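Local structure of FMN-dependent NADH:quinone oxidoreductase 1 (Bacillus anthracis, 4M0C) at residues A12-D17 and V101-N106; I24-H29 and N201-V206; D115-I120 and A172-L177. The protein probably reduces quinones with NADH through bound FMN, protecting against electrophilic quinone stress, and probably also cleaves the azo bond of aromatic azo compounds. One frame throughout, in Å; residues are numbered along the deposited sequence.

Overall arrangement
The chain starts in strand 5-11 of a parallel five-stranded sheet. The loop after it, 12-17, opens contact 1, and helix 22-37, carrying 24-29, opens contact 2. Contact 1 closes at 101-106. Helix 111-120 is the next element and opens contact 3, which closes at 172-177 on helix 165-177. Contact 2 closes last, on helix 195-214. Contacts 1 and 2 therefore cross, and they touch: K28 bonds to D17, and I24 packs on H13. Contact 3 is nested inside the loop of contact 2, with centres about 24 Å apart. Contact 1 joins the loop after strand 5-11 to the end of strand 97-103 and the loop beyond, at the FMN site; the other two pair helices.

Contact 1 (A12-D17 and V101-N106); sequences AHPKVD and VLPLHN. With FMN (flavin mononucleotide), chain C.
With CG anti to the backbone N (chi1 -161°), the H13 imidazole packs against P103 and its NE2 points to the FMN phosphate. P103 CG lies over one face of the ring, 4.0 Å from the centroid of the H13 imidazole, a CH-pi contact. P103 CD comes within 3.5 Å of H13 CD2. The ring is held at two edge nitrogens. H13 NE2 donates to FMN O3P at 2.6 Å, nearly straight at 170°. H13 ND1 accepts from K15 N at 2.9 Å, with the donor in the ring plane. The two bonds fix the rotation of the imidazole. Because ND1 accepts, the ring proton is placed on NE2, the atom that donates to the phosphate. P14 CD packs against P103 CG. The backbones join through A12 N, which donates to V101 O at 2.8 Å.

Beyond P103 the second segment turns along the flavin. L104 O accepts a bond from the ribityl O2'. H105 CD2 touches the dimethylbenzene side at FMN C8 and C7. N106 N donates to FMN N5 at 2.8 Å, almost straight at 174°. The side-chain ND2 of N106 is hydrogen-bonded to D118 of the second subunit, and K15 forms a salt bridge with E66 of that subunit. S21, V22 and S23 also bond to the FMN. Loops after neighbouring parallel strands, gripping phosphate and isoalloxazine, make the FMN site characteristic of the flavodoxin-like fold.

Contact 2 (I24-H29 and N201-V206); sequences IKVFKH and NAYKEV. With ZN (zinc ion), chain D.
V26 meets A202 and V206 in the apolar group of contacts, on the side of the interface toward the sheet. Its CG1 is anti to the backbone N (chi1 174°). V26 CG1 reaches V206 CG1 at 3.5 Å and also nears A202, while V26 CG2 lies 3.6 Å from A202 CB. V206 CG2 also comes near H29 CD2, at the edge of the imidazole.

The aromatic contacts lie further out and centre on Y203. Its ring and that of H29 have centroids 4.8 Å apart and planes at 52°, an oblique pair. The side chains cross at about a right angle. Y203 CG sits over one face of the H29 ring, and Y203 CB comes to 3.5 Å from H29 CD2. One edge of the phenol faces V26 CA and K25 O. At its far end Y203 crosses the aliphatic part of K25 obliquely, with Y203 OH 3.7 Å from K25 CD.

Polar contacts belong to H29. ND1 binds the zinc ion at 2.1 Å, with E32 as a second ligand from the same helix. NE2 is hydrogen-bonded to E207, just after the second segment. The imidazole thus links both helices, and the metal and the carboxylate fix its rotation.

The axes of segments 24-29 and 201-206 approach to 9.1 Å and cross at -34°. Helices 22-37 and 195-214 lie side by side on one face of the parallel sheet. V26 and V206 both rest on I147 of strand 143-150. V206 further touches V185 of strand 181-188, and A202 touches A187 of the same strand.

Contact 3 (D115-I120 and A172-L177); sequences DYMDNI and AMFNFL
M117, a selenomethionine, meets F174 and M173 with the end of its side chain. From CB the chain goes to CG, which is anti to the carbonyl carbon (chi1 -56°). Further bends at chi2 and chi3 carry the tip across to the other helix. Contact with the other segment begins at M117 SE, 3.5 Å from F174 CZ. It lies obliquely to the ring, 4.5 Å from the F174 centroid and 54° off the normal, a Met-aromatic contact. The terminal CE goes on to M173 CB at 3.8 Å and also rests near F174 CZ.

I120 meets the neighbouring part of the F174 rim, on the same side of the ring plane as SE. Its CD1 comes to 3.7 Å from F174 CE2, and the two side chains cross at about a right angle. The same methyl reaches L177 CD1 at 4.4 Å, a looser touch. No hydrogen bond joins the two segments.

The axes of segments 115-120 and 172-177 run nearly parallel, at 12°, but stay 12.5 Å apart. Side chains therefore bridge the gap between the backbones. Y116 packs on strand 5-11 and helix 76-93. M173 also packs on F107 of the second subunit, and D115 OD1 is hydrogen-bonded to S111 of that subunit. The contact joins helices 111-120 and 165-177 beside the parallel sheet, next to the dimer interface.

Contact 1 (A12-D17 and V101-N106)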
loop_
_atom_site.group_PDB
_atom_site.type_symbol
_atom_site.label_atom_id
_atom_site.label_comp_id
_atom_site.label_asym_id
_atom_site.label_seq_id
_atom_site.Cartn_x
_atom_site.Cartn_y
_atom_site.Cartn_z
ATOM N N ALA A 12 7.491 10.355 2.866
ATOM C CA ALA A 12 6.732 9.594 1.866
ATOM C C ALA A 12 5.899 10.481 0.939
ATOM O O ALA A 12 4.889 10.027 0.376
ATOM C CB ALA A 12 5.832 8.567 2.543
ATOM N N HIS A 13 6.303 11.738 0.763
ATOM C CA HIS A 13 5.532 12.613 -0.113
ATOM C C HIS A 13 6.167 12.679 -1.493
ATOM O O HIS A 13 7.367 12.966 -1.618
ATOM C CB HIS A 13 5.384 14.024 0.460
ATOM C CG HIS A 13 4.262 14.801 -0.159
ATOM N ND1 HIS A 13 4.265 15.193 -1.484
ATOM C CD2 HIS A 13 3.090 15.245 0.360
ATOM C CE1 HIS A 13 3.150 15.849 -1.752
ATOM N NE2 HIS A 13 2.423 15.904 -0.648
ATOM N N PRO A 14 5.358 12.409 -2.533
ATOM C CA PRO A 14 5.821 12.398 -3.929
ATOM C C PRO A 14 6.497 13.703 -4.353
ATOM O O PRO A 14 7.413 13.663 -5.180
ATOM C CB PRO A 14 4.530 12.186 -4.721
ATOM C CG PRO A 14 3.669 11.389 -3.804
ATOM C CD PRO A 14 3.962 11.943 -2.414
ATOM N N LYS A 15 6.065 14.832 -3.792
ATOM C CA LYS A 15 6.639 16.130 -4.155
ATOM C C LYS A 15 7.949 16.405 -3.421
ATOM O O LYS A 15 8.622 17.406 -3.701
ATOM C CB LYS A 15 5.641 17.268 -3.898
ATOM C CG LYS A 15 4.371 17.196 -4.743
ATOM C CD LYS A 15 3.563 18.498 -4.657
ATOM C CE LYS A 15 2.367 18.471 -5.606
ATOM N NZ LYS A 15 1.613 19.747 -5.599
ATOM N N VAL A 16 8.278 15.535 -2.463
ATOM C CA VAL A 16 9.536 15.609 -1.695
ATOM C C VAL A 16 9.768 16.863 -0.835
ATOM O O VAL A 16 9.701 16.791 0.402
ATOM C CB VAL A 16 10.782 15.367 -2.570
ATOM C CG1 VAL A 16 12.026 15.402 -1.716
ATOM C CG2 VAL A 16 10.688 14.031 -3.269
ATOM N N ASP A 17 10.068 17.994 -1.478
ATOM C CA ASP A 17 10.407 19.234 -0.763
ATOM C C ASP A 17 9.545 20.454 -1.162
ATOM O O ASP A 17 9.796 21.572 -0.715
ATOM C CB ASP A 17 11.905 19.562 -0.935
ATOM C CG ASP A 17 12.367 19.499 -2.396
ATOM O OD1 ASP A 17 11.518 19.611 -3.308
ATOM O OD2 ASP A 17 13.589 19.342 -2.636
ATOM N N VAL A 101 6.175 11.344 7.033
ATOM C CA VAL A 101 5.395 12.411 6.427
ATOM C C VAL A 101 4.682 11.842 5.208
ATOM O O VAL A 101 5.317 11.252 4.335
ATOM C CB VAL A 101 6.289 13.585 5.977
ATOM C CG1 VAL A 101 5.417 14.753 5.471
ATOM C CG2 VAL A 101 7.182 14.064 7.134
ATOM N N LEU A 102 3.364 11.999 5.142
ATOM C CA LEU A 102 2.625 11.491 3.989
ATOM C C LEU A 102 1.371 12.303 3.701
ATOM O O LEU A 102 0.742 12.833 4.617
ATOM C CB LEU A 102 2.244 10.021 4.192
ATOM C CG LEU A 102 1.129 9.686 5.193
ATOM C CD1 LEU A 102 0.560 8.301 4.923
ATOM C CD2 LEU A 102 1.656 9.736 6.609
ATOM N N PRO A 103 1.006 12.404 2.415
ATOM C CA PRO A 103 -0.335 12.866 2.046
ATOM C C PRO A 103 -1.252 11.645 2.071
ATOM O O PRO A 103 -0.765 10.521 1.919
ATOM C CB PRO A 103 -0.142 13.344 0.606
ATOM C CG PRO A 103 0.923 12.429 0.063
ATOM C CD PRO A 103 1.830 12.071 1.234
ATOM N N LEU A 104 -2.547 11.828 2.283
ATOM C CA LEU A 104 -3.426 10.671 2.213
ATOM C C LEU A 104 -3.985 10.599 0.813
ATOM O O LEU A 104 -4.757 11.470 0.395
ATOM C CB LEU A 104 -4.562 10.738 3.244
ATOM C CG LEU A 104 -5.475 9.495 3.189
ATOM C CD1 LEU A 104 -4.681 8.187 3.411
ATOM C CD2 LEU A 104 -6.627 9.602 4.183
ATOM N N HIS A 105 -3.584 9.563 0.080
ATOM C CA HIS A 105 -4.099 9.332 -1.261
ATOM C C HIS A 105 -4.842 7.988 -1.294
ATOM O O HIS A 105 -4.225 6.934 -1.138
ATOM C CB HIS A 105 -2.951 9.302 -2.274
ATOM C CG HIS A 105 -2.286 10.630 -2.483
ATOM N ND1 HIS A 105 -1.014 10.745 -3.005
ATOM C CD2 HIS A 105 -2.724 11.899 -2.274
ATOM C CE1 HIS A 105 -0.690 12.025 -3.087
ATOM N NE2 HIS A 105 -1.709 12.747 -2.658
ATOM N N ASN A 106 -6.155 8.040 -1.496
ATOM C CA ASN A 106 -6.977 6.836 -1.624
ATOM C C ASN A 106 -6.912 5.903 -0.407
ATOM O O ASN A 106 -6.786 4.683 -0.553
ATOM C CB ASN A 106 -6.634 6.091 -2.923
ATOM C CG ASN A 106 -6.953 6.914 -4.146
ATOM O OD1 ASN A 106 -8.076 7.409 -4.287
ATOM N ND2 ASN A 106 -5.963 7.094 -5.030
HETATM N N1 FMN C . -8.092 12.960 0.938
HETATM C C2 FMN C . -8.742 12.123 1.825
HETATM O O2 FMN C . -9.179 12.593 2.884
HETATM N N3 FMN C . -8.900 10.769 1.531
HETATM C C4 FMN C . -8.399 10.255 0.347
HETATM O O4 FMN C . -8.527 9.054 0.087
HETATM C C4A FMN C . -7.749 11.103 -0.553
HETATM N N5 FMN C . -7.251 10.621 -1.752
HETATM C C5A FMN C . -6.597 11.476 -2.628
HETATM C C6 FMN C . -6.081 10.988 -3.827
HETATM C C7 FMN C . -5.423 11.845 -4.705
HETATM C C7M FMN C . -4.878 11.289 -5.994
HETATM C C8 FMN C . -5.267 13.194 -4.397
HETATM C C8M FMN C . -4.559 14.113 -5.355
HETATM C C9 FMN C . -5.786 13.687 -3.200
HETATM C C9A FMN C . -6.444 12.826 -2.310
HETATM N N10 FMN C . -6.960 13.304 -1.115
HETATM C C10 FMN C . -7.601 12.454 -0.247
HETATM C "C1'" FMN C . -6.811 14.749 -0.724
HETATM C "C2'" FMN C . -5.427 14.959 -0.100
HETATM O "O2'" FMN C . -5.213 14.103 1.014
HETATM C "C3'" FMN C . -5.312 16.402 0.350
HETATM O "O3'" FMN C . -5.276 17.215 -0.806
HETATM C "C4'" FMN C . -4.052 16.617 1.171
HETATM O "O4'" FMN C . -4.018 17.961 1.612
HETATM C "C5'" FMN C . -2.794 16.354 0.352
HETATM O "O5'" FMN C . -1.672 16.560 1.186
HETATM P P FMN C . -0.436 17.458 0.685
HETATM O O1P FMN C . -0.952 18.866 0.568
HETATM O O2P FMN C . 0.689 17.388 1.706
HETATM O O3P FMN C . 0.020 16.960 -0.666
#

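Contact 2 (I24-H29 and N201-V206)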
loop_
_atom_site.group_PDB
_atom_site.type_symbol
_atom_site.label_atom_id
_atom_site.label_comp_id
_atom_site.label_asym_id
_atom_site.label_seq_id
_atom_site.Cartn_x
_atom_site.Cartn_y
_atom_site.Cartn_z
ATOM N N ILE A 24 4.154 18.678 3.858
ATOM C CA ILE A 24 5.534 19.169 3.847
ATOM C C ILE A 24 5.713 20.484 4.649
ATOM O O ILE A 24 6.684 20.616 5.387
ATOM C CB ILE A 24 6.082 19.295 2.407
ATOM C CG1 ILE A 24 6.161 17.911 1.750
ATOM C CG2 ILE A 24 7.457 19.945 2.398
ATOM C CD1 ILE A 24 6.336 17.963 0.221
ATOM N N LYS A 25 4.790 21.445 4.517
ATOM C CA LYS A 25 4.814 22.654 5.373
ATOM C C LYS A 25 4.808 22.303 6.866
ATOM O O LYS A 25 5.613 22.817 7.654
ATOM C CB LYS A 25 3.593 23.537 5.116
ATOM C CG LYS A 25 3.662 24.405 3.869
ATOM C CD LYS A 25 2.486 25.369 3.849
ATOM C CE LYS A 25 2.621 26.375 2.732
ATOM N NZ LYS A 25 1.476 26.283 1.781
ATOM N N VAL A 26 3.858 21.458 7.251
ATOM C CA VAL A 26 3.746 21.009 8.635
ATOM C C VAL A 26 5.052 20.322 9.079
ATOM O O VAL A 26 5.596 20.631 10.134
ATOM C CB VAL A 26 2.521 20.097 8.827
ATOM C CG1 VAL A 26 2.499 19.505 10.240
ATOM C CG2 VAL A 26 1.224 20.875 8.521
ATOM N N PHE A 27 5.578 19.426 8.261
ATOM C CA PHE A 27 6.850 18.802 8.586
ATOM C C PHE A 27 7.982 19.833 8.732
ATOM O O PHE A 27 8.795 19.763 9.663
ATOM C CB PHE A 27 7.229 17.762 7.529
ATOM C CG PHE A 27 8.682 17.421 7.539
ATOM C CD1 PHE A 27 9.238 16.759 8.620
ATOM C CD2 PHE A 27 9.500 17.795 6.487
ATOM C CE1 PHE A 27 10.591 16.456 8.639
ATOM C CE2 PHE A 27 10.856 17.500 6.501
ATOM C CZ PHE A 27 11.401 16.831 7.577
ATOM N N LYS A 28 8.055 20.787 7.814
ATOM C CA LYS A 28 9.142 21.757 7.875
ATOM C C LYS A 28 9.029 22.609 9.132
ATOM O O LYS A 28 10.035 22.973 9.733
ATOM C CB LYS A 28 9.184 22.621 6.616
ATOM C CG LYS A 28 9.743 21.862 5.411
ATOM C CD LYS A 28 10.045 22.808 4.252
ATOM C CE LYS A 28 10.721 22.063 3.098
ATOM N NZ LYS A 28 10.879 22.912 1.877
ATOM N N HIS A 29 7.802 22.904 9.545
ATOM C CA HIS A 29 7.605 23.634 10.791
ATOM C C HIS A 29 8.008 22.730 11.970
ATOM O O HIS A 29 8.650 23.194 12.910
ATOM C CB HIS A 29 6.162 24.126 10.923
ATOM C CG HIS A 29 5.927 25.006 12.112
ATOM N ND1 HIS A 29 6.439 26.282 12.210
ATOM C CD2 HIS A 29 5.222 24.794 13.251
ATOM C CE1 HIS A 29 6.066 26.819 13.360
ATOM N NE2 HIS A 29 5.326 25.937 14.009
ATOM N N ASN A 201 -3.681 24.635 13.321
ATOM C CA ASN A 201 -3.834 23.502 14.231
ATOM C C ASN A 201 -2.724 22.471 14.086
ATOM O O ASN A 201 -2.252 21.930 15.087
ATOM C CB ASN A 201 -5.223 22.866 14.123
ATOM C CG ASN A 201 -6.305 23.709 14.806
ATOM O OD1 ASN A 201 -6.053 24.389 15.816
ATOM N ND2 ASN A 201 -7.515 23.668 14.254
ATOM N N ALA A 202 -2.282 22.219 12.856
ATOM C CA ALA A 202 -1.195 21.264 12.659
ATOM C C ALA A 202 0.151 21.830 13.121
ATOM O O ALA A 202 0.967 21.090 13.674
ATOM C CB ALA A 202 -1.120 20.779 11.201
ATOM N N TYR A 203 0.389 23.125 12.903
ATOM C CA TYR A 203 1.623 23.741 13.392
ATOM C C TYR A 203 1.711 23.663 14.914
ATOM O O TYR A 203 2.767 23.362 15.465
ATOM C CB TYR A 203 1.714 25.215 12.994
ATOM C CG TYR A 203 1.854 25.463 11.509
ATOM C CD1 TYR A 203 2.509 24.549 10.692
ATOM C CD2 TYR A 203 1.333 26.622 10.927
ATOM C CE1 TYR A 203 2.641 24.777 9.333
ATOM C CE2 TYR A 203 1.456 26.859 9.562
ATOM C CZ TYR A 203 2.115 25.930 8.771
ATOM O OH TYR A 203 2.254 26.147 7.414
ATOM N N LYS A 204 0.604 23.982 15.580
ATOM C CA LYS A 204 0.518 23.899 17.028
ATOM C C LYS A 204 0.844 22.463 17.491
ATOM O O LYS A 204 1.718 22.251 18.339
ATOM C CB LYS A 204 -0.871 24.351 17.486
ATOM C CG LYS A 204 -1.056 24.496 18.987
ATOM C CD LYS A 204 -2.486 24.945 19.312
ATOM C CE LYS A 204 -3.520 23.919 18.846
ATOM N NZ LYS A 204 -4.921 24.380 19.108
ATOM N N GLU A 205 0.183 21.475 16.902
ATOM C CA GLU A 205 0.447 20.085 17.271
ATOM C C GLU A 205 1.905 19.633 17.054
ATOM O O GLU A 205 2.502 19.071 17.967
ATOM C CB GLU A 205 -0.554 19.133 16.593
ATOM C CG GLU A 205 -1.983 19.227 17.165
ATOM C CD GLU A 205 -2.997 18.384 16.388
ATOM O OE1 GLU A 205 -4.148 18.844 16.222
ATOM O OE2 GLU A 205 -2.655 17.259 15.955
ATOM N N VAL A 206 2.500 19.869 15.883
ATOM C CA VAL A 206 3.906 19.440 15.719
ATOM C C VAL A 206 4.894 20.247 16.576
ATOM O O VAL A 206 5.998 19.773 16.856
ATOM C CB VAL A 206 4.390 19.410 14.240
ATOM C CG1 VAL A 206 3.587 18.426 13.438
ATOM C CG2 VAL A 206 4.345 20.832 13.605
HETATM ZN ZN ZN D . 7.368 27.390 10.733
#

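Contact 3 (D115-I120 and A172-L177)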
loop_
_atom_site.group_PDB
_atom_site.type_symbol
_atom_site.label_atom_id
_atom_site.label_comp_id
_atom_site.label_asym_id
_atom_site.label_seq_id
_atom_site.Cartn_x
_atom_site.Cartn_y
_atom_site.Cartn_z
ATOM N N ASP A 115 6.652 0.037 -0.201
ATOM C CA ASP A 115 7.970 -0.510 -0.534
ATOM C C ASP A 115 8.883 -0.369 0.695
ATOM O O ASP A 115 9.605 -1.307 1.062
ATOM C CB ASP A 115 8.580 0.205 -1.733
ATOM C CG ASP A 115 7.869 -0.120 -3.037
ATOM O OD1 ASP A 115 7.278 -1.224 -3.149
ATOM O OD2 ASP A 115 7.923 0.721 -3.961
ATOM N N TYR A 116 8.812 0.786 1.352
ATOM C CA TYR A 116 9.662 1.040 2.517
ATOM C C TYR A 116 9.405 0.034 3.640
ATOM O O TYR A 116 10.352 -0.557 4.165
ATOM C CB TYR A 116 9.486 2.465 3.044
ATOM C CG TYR A 116 10.490 2.814 4.143
ATOM C CD1 TYR A 116 11.799 3.185 3.827
ATOM C CD2 TYR A 116 10.132 2.751 5.479
ATOM C CE1 TYR A 116 12.718 3.504 4.828
ATOM C CE2 TYR A 116 11.050 3.067 6.491
ATOM C CZ TYR A 116 12.333 3.446 6.148
ATOM O OH TYR A 116 13.243 3.765 7.122
HETATM N N MSE A 117 8.134 -0.181 3.981
HETATM C CA MSE A 117 7.755 -1.222 4.943
HETATM C C MSE A 117 8.326 -2.579 4.546
HETATM O O MSE A 117 8.755 -3.351 5.410
HETATM C CB MSE A 117 6.225 -1.344 5.052
HETATM C CG MSE A 117 5.509 -0.059 5.408
HETATM SE SE MSE A 117 6.068 0.683 7.095
HETATM C CE MSE A 117 5.806 -0.946 8.191
ATOM N N ASP A 118 8.335 -2.860 3.243
ATOM C CA ASP A 118 8.830 -4.139 2.724
ATOM C C ASP A 118 10.335 -4.288 2.917
ATOM O O ASP A 118 10.868 -5.404 2.896
ATOM C CB ASP A 118 8.494 -4.294 1.228
ATOM C CG ASP A 118 7.006 -4.467 0.973
ATOM O OD1 ASP A 118 6.271 -4.801 1.938
ATOM O OD2 ASP A 118 6.578 -4.260 -0.195
ATOM N N ASN A 119 11.019 -3.159 3.091
ATOM C CA ASN A 119 12.457 -3.164 3.366
ATOM C C ASN A 119 12.750 -3.306 4.859
ATOM O O ASN A 119 13.796 -3.816 5.234
ATOM C CB ASN A 119 13.099 -1.857 2.882
ATOM C CG ASN A 119 13.375 -1.853 1.386
ATOM O OD1 ASN A 119 14.533 -1.876 0.963
ATOM N ND2 ASN A 119 12.312 -1.828 0.576
ATOM N N ILE A 120 11.856 -2.821 5.717
ATOM C CA ILE A 120 12.197 -2.734 7.149
ATOM C C ILE A 120 11.543 -3.785 8.020
ATOM O O ILE A 120 11.959 -3.977 9.163
ATOM C CB ILE A 120 11.890 -1.346 7.769
ATOM C CG1 ILE A 120 10.410 -1.003 7.609
ATOM C CG2 ILE A 120 12.795 -0.272 7.171
ATOM C CD1 ILE A 120 9.825 -0.333 8.797
ATOM N N ALA A 172 -0.614 -0.196 13.419
ATOM C CA ALA A 172 -0.627 -1.635 13.724
ATOM C C ALA A 172 0.741 -2.240 13.473
ATOM O O ALA A 172 1.221 -3.054 14.266
ATOM C CB ALA A 172 -1.685 -2.371 12.904
HETATM N N MSE A 173 1.365 -1.829 12.369
HETATM C CA MSE A 173 2.667 -2.360 11.975
HETATM C C MSE A 173 3.764 -1.962 12.948
HETATM O O MSE A 173 4.481 -2.818 13.459
HETATM C CB MSE A 173 3.025 -1.929 10.551
HETATM C CG MSE A 173 2.148 -2.579 9.488
HETATM SE SE MSE A 173 2.212 -4.528 9.533
HETATM C CE MSE A 173 0.596 -4.865 10.564
ATOM N N PHE A 174 3.884 -0.664 13.214
ATOM C CA PHE A 174 4.889 -0.178 14.157
ATOM C C PHE A 174 4.655 -0.588 15.608
ATOM O O PHE A 174 5.616 -0.913 16.307
ATOM C CB PHE A 174 5.119 1.322 13.981
ATOM C CG PHE A 174 5.756 1.641 12.665
ATOM C CD1 PHE A 174 5.059 2.298 11.673
ATOM C CD2 PHE A 174 7.037 1.177 12.390
ATOM C CE1 PHE A 174 5.656 2.564 10.452
ATOM C CE2 PHE A 174 7.635 1.425 11.179
ATOM C CZ PHE A 174 6.947 2.121 10.207
ATOM N N ASN A 175 3.400 -0.611 16.056
ATOM C CA ASN A 175 3.113 -1.177 17.370
ATOM C C ASN A 175 3.637 -2.621 17.436
ATOM O O ASN A 175 4.259 -3.020 18.419
ATOM C CB ASN A 175 1.609 -1.156 17.712
ATOM C CG ASN A 175 1.095 0.239 18.131
ATOM O OD1 ASN A 175 -0.110 0.435 18.295
ATOM N ND2 ASN A 175 2.005 1.200 18.298
ATOM N N PHE A 176 3.394 -3.393 16.381
ATOM C CA PHE A 176 3.870 -4.780 16.329
ATOM C C PHE A 176 5.387 -4.896 16.468
ATOM O O PHE A 176 5.872 -5.686 17.285
ATOM C CB PHE A 176 3.378 -5.470 15.049
ATOM C CG PHE A 176 4.077 -6.776 14.738
ATOM C CD1 PHE A 176 3.937 -7.883 15.567
ATOM C CD2 PHE A 176 4.832 -6.908 13.583
ATOM C CE1 PHE A 176 4.571 -9.092 15.259
ATOM C CE2 PHE A 176 5.470 -8.116 13.268
ATOM C CZ PHE A 176 5.337 -9.203 14.110
ATOM N N LEU A 177 6.136 -4.113 15.683
ATOM C CA LEU A 177 7.609 -4.161 15.741
ATOM C C LEU A 177 8.161 -3.785 17.119
ATOM O O LEU A 177 9.306 -4.128 17.465
ATOM C CB LEU A 177 8.241 -3.269 14.672
ATOM C CG LEU A 177 7.844 -3.554 13.228
ATOM C CD1 LEU A 177 8.526 -2.559 12.312
ATOM C CD2 LEU A 177 8.204 -4.996 12.834
#